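Local coordinates for protein tumor necrosis factor receptor superfamily member 16 (Rattus norvegicus, PDB 1SG1) that acts as a low-affinity cell-surface receptor for nerve growth factor and probably other neurotrophins, which it engages through an elongated row of cysteine-rich domains, at residues K17-E23 with S46-A51; C39-F45 with C55-T59; C81-Y85 with C94-S98; S98-S104 with N115-C121. All coordinates share one frame; numbering follows the deposited sequence.

Contact 1: K17-E23 with S46-A51; sequences KACNLGE and SDVVSA
Ser46 points its side chain at the 17-23 segment and meets it twice. With OG anti to the backbone N (chi1 177°), the hydroxyl donates to Glu23 from well above the carbonyl plane, Ser46 OG to Glu23 O 3.0 Å. The carbonyl of Ser46 takes Gly22 N in its own plane, Ser46 O to Gly22 N 2.7 Å. Both bonds hold the type II turn Asn20-Glu23, with a backbone bend at Gly22 that a side chain would not tolerate; Asn20 ND2 braces the same turn by reaching the anti side of Glu23 OE1 at 2.8 Å. Val49 lays CG1 alongside the turn, 3.5 Å from Leu21 N, and meets Leu21 CD1 with the same methyl at 4.2 Å. At the far end the methyls of Ala18 and Ala51 meet tip to tip, CB to CB 3.6 Å, next to the antiparallel pair Cys19-Ser50, where each backbone N bonds to the other's O. Glu23 O would probably lose its hydroxyl partner if an alanine stood at Ser46, leaving that end of the turn less firmly held. Backbone and hydroxyl bonds thus carry the polar part of the contact, beside small apolar patches of Leu21, Val49 and the two alanine methyls.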
loop_
_atom_site.group_PDB
_atom_site.type_symbol
_atom_site.label_atom_id
_atom_site.label_comp_id
_atom_site.label_asym_id
_atom_site.label_seq_id
_atom_site.Cartn_x
_atom_site.Cartn_y
_atom_site.Cartn_z
ATOM N N LYS C 17 11.149 13.124 34.909
ATOM C CA LYS C 17 11.657 12.859 33.568
ATOM C C LYS C 17 10.468 12.386 32.748
ATOM O O LYS C 17 9.473 11.923 33.303
ATOM C CB LYS C 17 12.717 11.757 33.586
ATOM C CG LYS C 17 14.046 12.164 34.187
ATOM C CD LYS C 17 14.998 10.973 34.245
ATOM C CE LYS C 17 16.429 11.414 34.534
ATOM N NZ LYS C 17 16.968 12.281 33.439
ATOM N N ALA C 18 10.567 12.494 31.429
ATOM C CA ALA C 18 9.469 12.068 30.579
ATOM C C ALA C 18 9.807 10.846 29.735
ATOM O O ALA C 18 10.946 10.664 29.312
ATOM C CB ALA C 18 9.015 13.228 29.677
ATOM N N CYS C 19 8.782 10.004 29.501
ATOM C CA CYS C 19 8.921 8.796 28.695
ATOM C C CYS C 19 8.780 9.217 27.243
ATOM O O CYS C 19 7.703 9.576 26.785
ATOM C CB CYS C 19 7.843 7.774 29.047
ATOM S SG CYS C 19 7.889 7.258 30.787
ATOM N N ASN C 20 9.900 9.175 26.542
ATOM C CA ASN C 20 9.987 9.558 25.147
ATOM C C ASN C 20 9.047 8.809 24.201
ATOM O O ASN C 20 8.120 8.117 24.626
ATOM C CB ASN C 20 11.442 9.406 24.689
ATOM C CG ASN C 20 12.120 8.170 25.279
ATOM O OD1 ASN C 20 13.311 7.940 25.053
ATOM N ND2 ASN C 20 11.364 7.370 26.039
ATOM N N LEU C 21 9.293 8.982 22.909
ATOM C CA LEU C 21 8.495 8.350 21.864
ATOM C C LEU C 21 8.770 6.855 21.812
ATOM O O LEU C 21 9.923 6.436 21.731
ATOM C CB LEU C 21 8.846 8.978 20.519
ATOM C CG LEU C 21 7.742 9.472 19.593
ATOM C CD1 LEU C 21 6.706 10.304 20.356
ATOM C CD2 LEU C 21 8.412 10.282 18.497
ATOM N N GLY C 22 7.713 6.053 21.861
ATOM C CA GLY C 22 7.895 4.616 21.811
ATOM C C GLY C 22 8.029 3.973 23.171
ATOM O O GLY C 22 8.172 2.760 23.281
ATOM N N GLU C 23 8.000 4.794 24.212
ATOM C CA GLU C 23 8.095 4.312 25.589
ATOM C C GLU C 23 6.962 4.892 26.418
ATOM O O GLU C 23 6.645 6.068 26.297
ATOM C CB GLU C 23 9.438 4.701 26.227
ATOM C CG GLU C 23 10.556 3.681 26.019
ATOM C CD GLU C 23 11.721 3.862 26.991
ATOM O OE1 GLU C 23 12.343 4.948 26.988
ATOM O OE2 GLU C 23 12.015 2.912 27.758
ATOM N N SER C 46 3.357 4.470 21.902
ATOM C CA SER C 46 3.440 5.734 22.603
ATOM C C SER C 46 3.946 6.723 21.588
ATOM O O SER C 46 5.130 6.747 21.293
ATOM C CB SER C 46 4.427 5.672 23.773
ATOM O OG SER C 46 4.548 6.945 24.413
ATOM N N ASP C 47 3.047 7.535 21.048
ATOM C CA ASP C 47 3.421 8.545 20.060
ATOM C C ASP C 47 3.637 9.899 20.708
ATOM O O ASP C 47 3.689 10.905 20.006
ATOM C CB ASP C 47 2.319 8.698 19.019
ATOM C CG ASP C 47 1.007 9.164 19.626
ATOM O OD1 ASP C 47 0.090 9.535 18.863
ATOM O OD2 ASP C 47 0.894 9.158 20.863
ATOM N N VAL C 48 3.762 9.920 22.035
ATOM C CA VAL C 48 3.941 11.157 22.793
ATOM C C VAL C 48 5.091 11.130 23.826
ATOM O O VAL C 48 5.260 10.160 24.562
ATOM C CB VAL C 48 2.620 11.513 23.522
ATOM C CG1 VAL C 48 2.335 10.491 24.615
ATOM C CG2 VAL C 48 2.700 12.916 24.099
ATOM N N VAL C 49 5.897 12.185 23.851
ATOM C CA VAL C 49 6.990 12.277 24.817
ATOM C C VAL C 49 6.338 12.926 26.020
ATOM O O VAL C 49 6.282 14.140 26.138
ATOM C CB VAL C 49 8.162 13.151 24.309
ATOM C CG1 VAL C 49 8.907 12.426 23.207
ATOM C CG2 VAL C 49 7.646 14.478 23.781
ATOM N N SER C 50 5.829 12.074 26.902
ATOM C CA SER C 50 5.103 12.478 28.081
ATOM C C SER C 50 5.594 11.760 29.338
ATOM O O SER C 50 6.040 10.614 29.280
ATOM C CB SER C 50 3.626 12.174 27.834
ATOM O OG SER C 50 2.831 12.432 28.962
ATOM N N ALA C 51 5.506 12.452 30.474
ATOM C CA ALA C 51 5.912 11.901 31.757
ATOM C C ALA C 51 4.665 11.591 32.569
ATOM O O ALA C 51 4.693 11.615 33.794
ATOM C CB ALA C 51 6.785 12.890 32.506
#

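Contact 2: C39-F45 with C55-T59; sequences CLDNVTF and CKPCT
Phe45 folds its ring back across the partner strand instead of away from it: CG sits between the backbone N and the carbonyl carbon (chi1 68°), and the ring edge lies against the Pro57-Cys58 peptide, while Lys56 O is met obliquely, 3.4 Å from Phe45 CD2. Pro57 O lies at that edge, near the ring plane, 3.6 Å from Phe45 CE2. The sulfur of Cys58 approaches the ring obliquely, Cys58 SG to Phe45 CD2 3.9 Å, and also rests against the Val43-Thr44 peptide, with Cys58 SG 3.5 Å from Thr44 N. Outside the two segments Cys71, the disulfide mate of Cys58, and Asp76 also touch the Phe45 side chain. The segments are joined by a reciprocal pair of backbone bonds between Phe45 and Lys56 and by a nearly straight one (174°) from Cys58 N to Val43 O, 3.2 Å. Asp41 makes a salt bridge through OD2 to a basic side chain of another protein's chain. The Cys39-Cys55 disulfide, chi3 -88°, closes the ends of the segments, with Cys55 CB packed on Thr44 CB at 3.5 Å. A short hairpin shut by one disulfide is the A1 module with which cysteine-rich domains of the TNF receptor family commonly begin.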
loop_
_atom_site.group_PDB
_atom_site.type_symbol
_atom_site.label_atom_id
_atom_site.label_comp_id
_atom_site.label_asym_id
_atom_site.label_seq_id
_atom_site.Cartn_x
_atom_site.Cartn_y
_atom_site.Cartn_z
ATOM N N CYS C 39 7.229 0.222 24.664
ATOM C CA CYS C 39 5.952 -0.368 24.276
ATOM C C CYS C 39 6.179 -1.620 23.424
ATOM O O CYS C 39 7.251 -1.811 22.864
ATOM C CB CYS C 39 5.130 0.627 23.468
ATOM S SG CYS C 39 4.874 2.225 24.280
ATOM N N LEU C 40 5.152 -2.457 23.317
ATOM C CA LEU C 40 5.240 -3.702 22.546
ATOM C C LEU C 40 4.699 -3.610 21.108
ATOM O O LEU C 40 3.509 -3.368 20.905
ATOM C CB LEU C 40 4.479 -4.811 23.271
ATOM C CG LEU C 40 5.026 -6.235 23.139
ATOM C CD1 LEU C 40 6.206 -6.410 24.089
ATOM C CD2 LEU C 40 3.931 -7.243 23.485
ATOM N N ASP C 41 5.580 -3.830 20.128
ATOM C CA ASP C 41 5.204 -3.805 18.715
ATOM C C ASP C 41 3.986 -4.685 18.514
ATOM O O ASP C 41 3.949 -5.804 18.976
ATOM C CB ASP C 41 6.358 -4.308 17.858
ATOM C CG ASP C 41 6.042 -4.285 16.379
ATOM O OD1 ASP C 41 5.401 -5.237 15.895
ATOM O OD2 ASP C 41 6.432 -3.310 15.704
ATOM N N ASN C 42 2.993 -4.140 17.833
ATOM C CA ASN C 42 1.727 -4.795 17.561
ATOM C C ASN C 42 0.809 -4.844 18.773
ATOM O O ASN C 42 -0.349 -5.188 18.649
ATOM C CB ASN C 42 1.943 -6.203 17.018
ATOM C CG ASN C 42 0.688 -6.787 16.410
ATOM O OD1 ASN C 42 -0.062 -6.095 15.729
ATOM N ND2 ASN C 42 0.464 -8.074 16.640
ATOM N N VAL C 43 1.308 -4.475 19.941
ATOM C CA VAL C 43 0.474 -4.484 21.127
ATOM C C VAL C 43 0.225 -3.109 21.747
ATOM O O VAL C 43 -0.903 -2.767 22.107
ATOM C CB VAL C 43 1.078 -5.393 22.192
ATOM C CG1 VAL C 43 0.217 -5.371 23.439
ATOM C CG2 VAL C 43 1.180 -6.813 21.648
ATOM N N THR C 44 1.285 -2.320 21.863
ATOM C CA THR C 44 1.197 -1.002 22.487
ATOM C C THR C 44 2.120 0.002 21.829
ATOM O O THR C 44 3.205 -0.330 21.341
ATOM C CB THR C 44 1.587 -1.051 23.997
ATOM O OG1 THR C 44 2.930 -1.544 24.130
ATOM C CG2 THR C 44 0.617 -1.946 24.795
ATOM N N PHE C 45 1.699 1.255 21.865
ATOM C CA PHE C 45 2.472 2.326 21.262
ATOM C C PHE C 45 2.420 3.567 22.150
ATOM O O PHE C 45 1.552 3.705 23.015
ATOM C CB PHE C 45 1.873 2.657 19.889
ATOM C CG PHE C 45 0.523 3.287 19.978
ATOM C CD1 PHE C 45 0.368 4.663 19.830
ATOM C CD2 PHE C 45 -0.589 2.521 20.319
ATOM C CE1 PHE C 45 -0.881 5.256 20.029
ATOM C CE2 PHE C 45 -1.826 3.103 20.518
ATOM C CZ PHE C 45 -1.976 4.467 20.377
ATOM N N CYS C 55 1.897 3.286 27.829
ATOM C CA CYS C 55 1.719 2.782 26.472
ATOM C C CYS C 55 0.256 2.454 26.310
ATOM O O CYS C 55 -0.293 1.657 27.065
ATOM C CB CYS C 55 2.538 1.520 26.199
ATOM S SG CYS C 55 4.344 1.734 26.187
ATOM N N LYS C 56 -0.375 3.071 25.319
ATOM C CA LYS C 56 -1.782 2.828 25.062
ATOM C C LYS C 56 -1.975 1.611 24.164
ATOM O O LYS C 56 -1.099 1.239 23.372
ATOM C CB LYS C 56 -2.423 4.036 24.396
ATOM C CG LYS C 56 -2.382 5.305 25.201
ATOM C CD LYS C 56 -2.938 6.440 24.371
ATOM C CE LYS C 56 -4.366 6.147 23.914
ATOM N NZ LYS C 56 -5.299 5.917 25.057
ATOM N N PRO C 57 -3.133 0.968 24.293
ATOM C CA PRO C 57 -3.453 -0.209 23.498
ATOM C C PRO C 57 -3.687 0.131 22.021
ATOM O O PRO C 57 -4.511 0.983 21.680
ATOM C CB PRO C 57 -4.700 -0.758 24.190
ATOM C CG PRO C 57 -5.360 0.490 24.732
ATOM C CD PRO C 57 -4.187 1.255 25.283
ATOM N N CYS C 58 -2.937 -0.548 21.157
ATOM C CA CYS C 58 -3.032 -0.361 19.725
ATOM C C CYS C 58 -4.456 -0.591 19.315
ATOM O O CYS C 58 -5.053 -1.569 19.748
ATOM C CB CYS C 58 -2.195 -1.391 19.003
ATOM S SG CYS C 58 -0.406 -1.183 19.077
ATOM N N THR C 59 -4.977 0.296 18.467
ATOM C CA THR C 59 -6.339 0.216 17.941
ATOM C C THR C 59 -6.467 -1.052 17.089
ATOM O O THR C 59 -5.616 -1.337 16.260
ATOM C CB THR C 59 -6.640 1.444 17.048
ATOM O OG1 THR C 59 -6.584 2.641 17.836
ATOM C CG2 THR C 59 -8.002 1.325 16.390
#

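Contact 3: C81-Y85 with C94-S98; sequences CAYGY and CEACS
Cys81 and Cys94 close the A1 module that opens the third cysteine-rich domain, a short TNF-receptor-type hairpin in which one disulfide shuts the loop and a neighbouring tyrosine packs on the returning strand. The bridge has Cys81 SG 2.0 Å from Cys94 SG and a near right-angled chi3 of -92°; both sulfurs lie beside the backbone N of their own residues, and each CB points toward the other segment. Next to the bridge Tyr85 packs its CB on Cys94 CB, at 4.1 Å. The backbone sets the same Tyr85 CB close to Glu95 O, 3.1 Å away. With CG anti to the carbonyl carbon (chi1 -44°), the ring comes against Ala96. The CD2 corner of Tyr85 does the touching, 3.5 Å from Ala96 CA and 4.0 Å from Ala96 CB, with the alpha carbon met obliquely and Glu95 C lying at the ring edge. Leu64, outside the two segments, packs on the side chains of both Tyr85 and Cys94. With a serine in place of Tyr85, the side of Ala96 would probably lose its aromatic cover and a gap would open beside the strand. Ahead of strand 85-87 comes a type I turn from Ala82 to Tyr85, closed by Tyr85 N to Ala82 O at 3.0 Å. The turn presents Gly84 O to the strand end. There Cys97, the disulfide partner of Cys110, donates its backbone N to Gly84 O over 3.0 Å in an almost straight bond (175°), while Cys97 SG lies 3.5 Å from the same oxygen.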
loop_
_atom_site.group_PDB
_atom_site.type_symbol
_atom_site.label_atom_id
_atom_site.label_comp_id
_atom_site.label_asym_id
_atom_site.label_seq_id
_atom_site.Cartn_x
_atom_site.Cartn_y
_atom_site.Cartn_z
ATOM N N CYS C 81 -12.505 0.661 6.097
ATOM C CA CYS C 81 -13.432 -0.380 5.667
ATOM C C CYS C 81 -12.775 -1.258 4.608
ATOM O O CYS C 81 -12.116 -0.755 3.703
ATOM C CB CYS C 81 -14.709 0.233 5.092
ATOM S SG CYS C 81 -15.774 0.999 6.351
ATOM N N ALA C 82 -12.950 -2.566 4.740
ATOM C CA ALA C 82 -12.398 -3.549 3.803
ATOM C C ALA C 82 -12.631 -3.215 2.312
ATOM O O ALA C 82 -13.430 -2.344 1.964
ATOM C CB ALA C 82 -12.965 -4.934 4.123
ATOM N N TYR C 83 -11.930 -3.931 1.441
ATOM C CA TYR C 83 -12.021 -3.704 -0.001
ATOM C C TYR C 83 -13.425 -3.501 -0.562
ATOM O O TYR C 83 -13.711 -2.465 -1.173
ATOM C CB TYR C 83 -11.337 -4.841 -0.766
ATOM C CG TYR C 83 -11.386 -4.695 -2.281
ATOM C CD1 TYR C 83 -11.194 -5.804 -3.114
ATOM C CD2 TYR C 83 -11.667 -3.464 -2.884
ATOM C CE1 TYR C 83 -11.290 -5.692 -4.499
ATOM C CE2 TYR C 83 -11.768 -3.342 -4.268
ATOM C CZ TYR C 83 -11.581 -4.457 -5.070
ATOM O OH TYR C 83 -11.693 -4.343 -6.439
ATOM N N GLY C 84 -14.309 -4.467 -0.371
ATOM C CA GLY C 84 -15.644 -4.312 -0.928
ATOM C C GLY C 84 -16.613 -3.324 -0.299
ATOM O O GLY C 84 -17.766 -3.264 -0.703
ATOM N N TYR C 85 -16.163 -2.535 0.666
ATOM C CA TYR C 85 -17.053 -1.594 1.335
ATOM C C TYR C 85 -16.449 -0.223 1.449
ATOM O O TYR C 85 -15.301 -0.027 1.109
ATOM C CB TYR C 85 -17.391 -2.083 2.753
ATOM C CG TYR C 85 -17.730 -3.550 2.852
ATOM C CD1 TYR C 85 -16.748 -4.528 2.649
ATOM C CD2 TYR C 85 -19.029 -3.965 3.135
ATOM C CE1 TYR C 85 -17.060 -5.886 2.729
ATOM C CE2 TYR C 85 -19.353 -5.310 3.217
ATOM C CZ TYR C 85 -18.368 -6.270 3.013
ATOM O OH TYR C 85 -18.689 -7.608 3.100
ATOM N N CYS C 94 -19.496 0.368 7.974
ATOM C CA CYS C 94 -19.064 -0.029 6.645
ATOM C C CYS C 94 -20.246 -0.567 5.869
ATOM O O CYS C 94 -20.929 -1.495 6.304
ATOM C CB CYS C 94 -17.982 -1.102 6.696
ATOM S SG CYS C 94 -16.415 -0.587 7.442
ATOM N N GLU C 95 -20.470 0.040 4.710
ATOM C CA GLU C 95 -21.556 -0.318 3.804
ATOM C C GLU C 95 -20.945 -0.885 2.520
ATOM O O GLU C 95 -19.894 -0.434 2.078
ATOM C CB GLU C 95 -22.389 0.932 3.494
ATOM C CG GLU C 95 -23.871 0.829 3.858
ATOM C CD GLU C 95 -24.110 0.615 5.338
ATOM O OE1 GLU C 95 -23.840 -0.502 5.825
ATOM O OE2 GLU C 95 -24.564 1.561 6.019
ATOM N N ALA C 96 -21.578 -1.889 1.932
ATOM C CA ALA C 96 -21.040 -2.456 0.704
ATOM C C ALA C 96 -21.119 -1.414 -0.402
ATOM O O ALA C 96 -22.114 -0.700 -0.518
ATOM C CB ALA C 96 -21.809 -3.699 0.303
ATOM N N CYS C 97 -20.048 -1.324 -1.190
ATOM C CA CYS C 97 -19.973 -0.387 -2.299
ATOM C C CYS C 97 -21.165 -0.558 -3.244
ATOM O O CYS C 97 -21.703 -1.652 -3.388
ATOM C CB CYS C 97 -18.696 -0.635 -3.102
ATOM S SG CYS C 97 -17.116 -0.252 -2.286
ATOM N N SER C 98 -21.587 0.519 -3.889
ATOM C CA SER C 98 -22.674 0.390 -4.838
ATOM C C SER C 98 -22.050 -0.176 -6.103
ATOM O O SER C 98 -20.837 -0.089 -6.296
ATOM C CB SER C 98 -23.317 1.749 -5.130
ATOM O OG SER C 98 -24.203 2.129 -4.091
#

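Contact 4: S98-S104 with N115-C121; sequences SVCEVGS and NTVCEEC
Asn115 holds CG anti to its own N (chi1 176°), and Thr116 holds OG1 beside the backbone N (chi1 -51°); together these torsions bring an amide and a hydroxyl up to Ser98. The amide meets the serine with both of its polar atoms. Asn115 OD1 receives Ser98 N on a lone pair, in the carbonyl plane, at 2.8 Å, while Asn115 ND2 gives an almost straight bond (174°) to Ser98 OG at 3.1 Å, the hydroxyl lying in the amide plane. Together they fix the amide's rotation, and the backbone N-H identifies the oxygen. Thr116 OG1 donates to Ser98 O at 2.8 Å from slightly off the carbonyl plane, and Thr116 CG2 packs on Cys100 SG at 3.8 Å. Next along the segments, the Cys100-Cys118 disulfide links them covalently, SG to SG 2.0 Å. Beyond it, at the end of the type II turn Glu101-Ser104, Ser104 sends OG to Glu119 O at 2.9 Å from well above the carbonyl plane, and Cys121 N makes a weak bond to Gly103 O at 3.3 Å. Gly103 takes a conformation in which a CB would run into the preceding carbonyl. The carboxylate of Glu119 is salt-bridged through OE1 to a basic side chain of another protein's chain. The chemistry is therefore a disulfide flanked by polar clamps: side-chain amide and hydroxyls do most of the hydrogen bonding between segments that share few backbone bonds, while Glu119 turns its carboxylate to the partner protein.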
loop_
_atom_site.group_PDB
_atom_site.type_symbol
_atom_site.label_atom_id
_atom_site.label_comp_id
_atom_site.label_asym_id
_atom_site.label_seq_id
_atom_site.Cartn_x
_atom_site.Cartn_y
_atom_site.Cartn_z
ATOM N N SER C 98 -21.587 0.519 -3.889
ATOM C CA SER C 98 -22.674 0.390 -4.838
ATOM C C SER C 98 -22.050 -0.176 -6.103
ATOM O O SER C 98 -20.837 -0.089 -6.296
ATOM C CB SER C 98 -23.317 1.749 -5.130
ATOM O OG SER C 98 -24.203 2.129 -4.091
ATOM N N VAL C 99 -22.867 -0.785 -6.953
ATOM C CA VAL C 99 -22.356 -1.357 -8.198
ATOM C C VAL C 99 -22.947 -0.640 -9.388
ATOM O O VAL C 99 -24.098 -0.231 -9.360
ATOM C CB VAL C 99 -22.681 -2.882 -8.339
ATOM C CG1 VAL C 99 -23.001 -3.488 -6.974
ATOM C CG2 VAL C 99 -23.835 -3.095 -9.305
ATOM N N CYS C 100 -22.138 -0.454 -10.423
ATOM C CA CYS C 100 -22.624 0.176 -11.629
ATOM C C CYS C 100 -23.193 -0.994 -12.416
ATOM O O CYS C 100 -22.451 -1.822 -12.963
ATOM C CB CYS C 100 -21.483 0.845 -12.376
ATOM S SG CYS C 100 -20.570 2.066 -11.379
ATOM N N GLU C 101 -24.522 -1.080 -12.422
ATOM C CA GLU C 101 -25.229 -2.154 -13.103
ATOM C C GLU C 101 -24.892 -2.201 -14.593
ATOM O O GLU C 101 -24.199 -1.324 -15.119
ATOM C CB GLU C 101 -26.738 -1.962 -12.932
ATOM C CG GLU C 101 -27.205 -1.772 -11.495
ATOM C CD GLU C 101 -27.098 -3.034 -10.676
ATOM O OE1 GLU C 101 -26.881 -4.099 -11.284
ATOM O OE2 GLU C 101 -27.244 -2.970 -9.434
ATOM N N VAL C 102 -25.369 -3.233 -15.274
ATOM C CA VAL C 102 -25.120 -3.326 -16.708
ATOM C C VAL C 102 -25.737 -2.085 -17.362
ATOM O O VAL C 102 -26.823 -1.649 -16.983
ATOM C CB VAL C 102 -25.758 -4.584 -17.316
ATOM C CG1 VAL C 102 -25.515 -4.609 -18.802
ATOM C CG2 VAL C 102 -25.174 -5.830 -16.669
ATOM N N GLY C 103 -25.028 -1.503 -18.320
ATOM C CA GLY C 103 -25.533 -0.321 -18.975
ATOM C C GLY C 103 -25.160 0.907 -18.200
ATOM O O GLY C 103 -25.588 2.010 -18.507
ATOM N N SER C 104 -24.342 0.696 -17.183
ATOM C CA SER C 104 -23.865 1.758 -16.295
ATOM C C SER C 104 -22.379 1.527 -15.967
ATOM O O SER C 104 -21.958 0.380 -15.790
ATOM C CB SER C 104 -24.697 1.734 -15.014
ATOM O OG SER C 104 -24.294 2.750 -14.115
ATOM N N ASN C 115 -18.272 6.172 -1.526
ATOM C CA ASN C 115 -19.003 5.077 -2.141
ATOM C C ASN C 115 -18.873 5.295 -3.648
ATOM O O ASN C 115 -18.675 6.420 -4.117
ATOM C CB ASN C 115 -20.482 5.083 -1.728
ATOM C CG ASN C 115 -21.303 4.008 -2.437
ATOM O OD1 ASN C 115 -20.827 2.915 -2.725
ATOM N ND2 ASN C 115 -22.551 4.315 -2.701
ATOM N N THR C 116 -18.953 4.189 -4.384
ATOM C CA THR C 116 -18.891 4.157 -5.839
ATOM C C THR C 116 -19.760 5.212 -6.505
ATOM O O THR C 116 -20.954 5.302 -6.214
ATOM C CB THR C 116 -19.411 2.820 -6.367
ATOM O OG1 THR C 116 -18.754 1.749 -5.696
ATOM C CG2 THR C 116 -19.184 2.707 -7.862
ATOM N N VAL C 117 -19.159 5.996 -7.399
ATOM C CA VAL C 117 -19.899 6.987 -8.189
ATOM C C VAL C 117 -20.083 6.393 -9.589
ATOM O O VAL C 117 -19.110 6.269 -10.346
ATOM C CB VAL C 117 -19.130 8.287 -8.378
ATOM C CG1 VAL C 117 -19.907 9.195 -9.329
ATOM C CG2 VAL C 117 -18.912 8.968 -7.050
ATOM N N CYS C 118 -21.314 6.019 -9.939
ATOM C CA CYS C 118 -21.578 5.435 -11.259
ATOM C C CYS C 118 -22.033 6.391 -12.353
ATOM O O CYS C 118 -22.292 7.558 -12.121
ATOM C CB CYS C 118 -22.594 4.313 -11.152
ATOM S SG CYS C 118 -21.984 2.914 -10.181
ATOM N N GLU C 119 -22.163 5.849 -13.553
ATOM C CA GLU C 119 -22.545 6.622 -14.725
ATOM C C GLU C 119 -23.336 5.777 -15.718
ATOM O O GLU C 119 -23.009 4.622 -15.968
ATOM C CB GLU C 119 -21.269 7.126 -15.378
ATOM C CG GLU C 119 -21.390 7.829 -16.690
ATOM C CD GLU C 119 -20.022 8.221 -17.211
ATOM O OE1 GLU C 119 -19.198 7.320 -17.497
ATOM O OE2 GLU C 119 -19.760 9.433 -17.314
ATOM N N GLU C 120 -24.398 6.361 -16.261
ATOM C CA GLU C 120 -25.212 5.699 -17.261
ATOM C C GLU C 120 -24.285 5.901 -18.453
ATOM O O GLU C 120 -23.840 7.028 -18.699
ATOM C CB GLU C 120 -26.511 6.476 -17.456
ATOM C CG GLU C 120 -27.711 5.655 -17.873
ATOM C CD GLU C 120 -28.156 4.674 -16.800
ATOM O OE1 GLU C 120 -28.046 5.012 -15.599
ATOM O OE2 GLU C 120 -28.629 3.571 -17.161
ATOM N N CYS C 121 -23.963 4.810 -19.153
ATOM C CA CYS C 121 -23.055 4.848 -20.294
ATOM C C CYS C 121 -23.480 5.840 -21.364
ATOM O O CYS C 121 -24.622 5.844 -21.832
ATOM C CB CYS C 121 -22.892 3.443 -20.886
ATOM S SG CYS C 121 -21.991 2.276 -19.806
#

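None of the four contacts is a deep core: each is partly buried, as expected in a long, thin receptor held by disulfides. Contacts 2 and 3 are equivalent disulfide-closed hairpins opening successive cysteine-rich domains, their centres about 27 Å apart, with an aromatic residue against the returning strand in each. Contacts 1 and 4 lie on opposite sides of the chain's centre, centres about 49 Å apart; both pair a type II turn with a second segment and use serine hydroxyls, but only contact 4 of these two carries a disulfide between its segments. Contact 1 touches contact 2 through Gly22 and Cys39, and contacts 3 and 4 share Ser98. Contacts 2 and 4 also supply carboxylates, of Asp41 and Glu119, to another protein's chain.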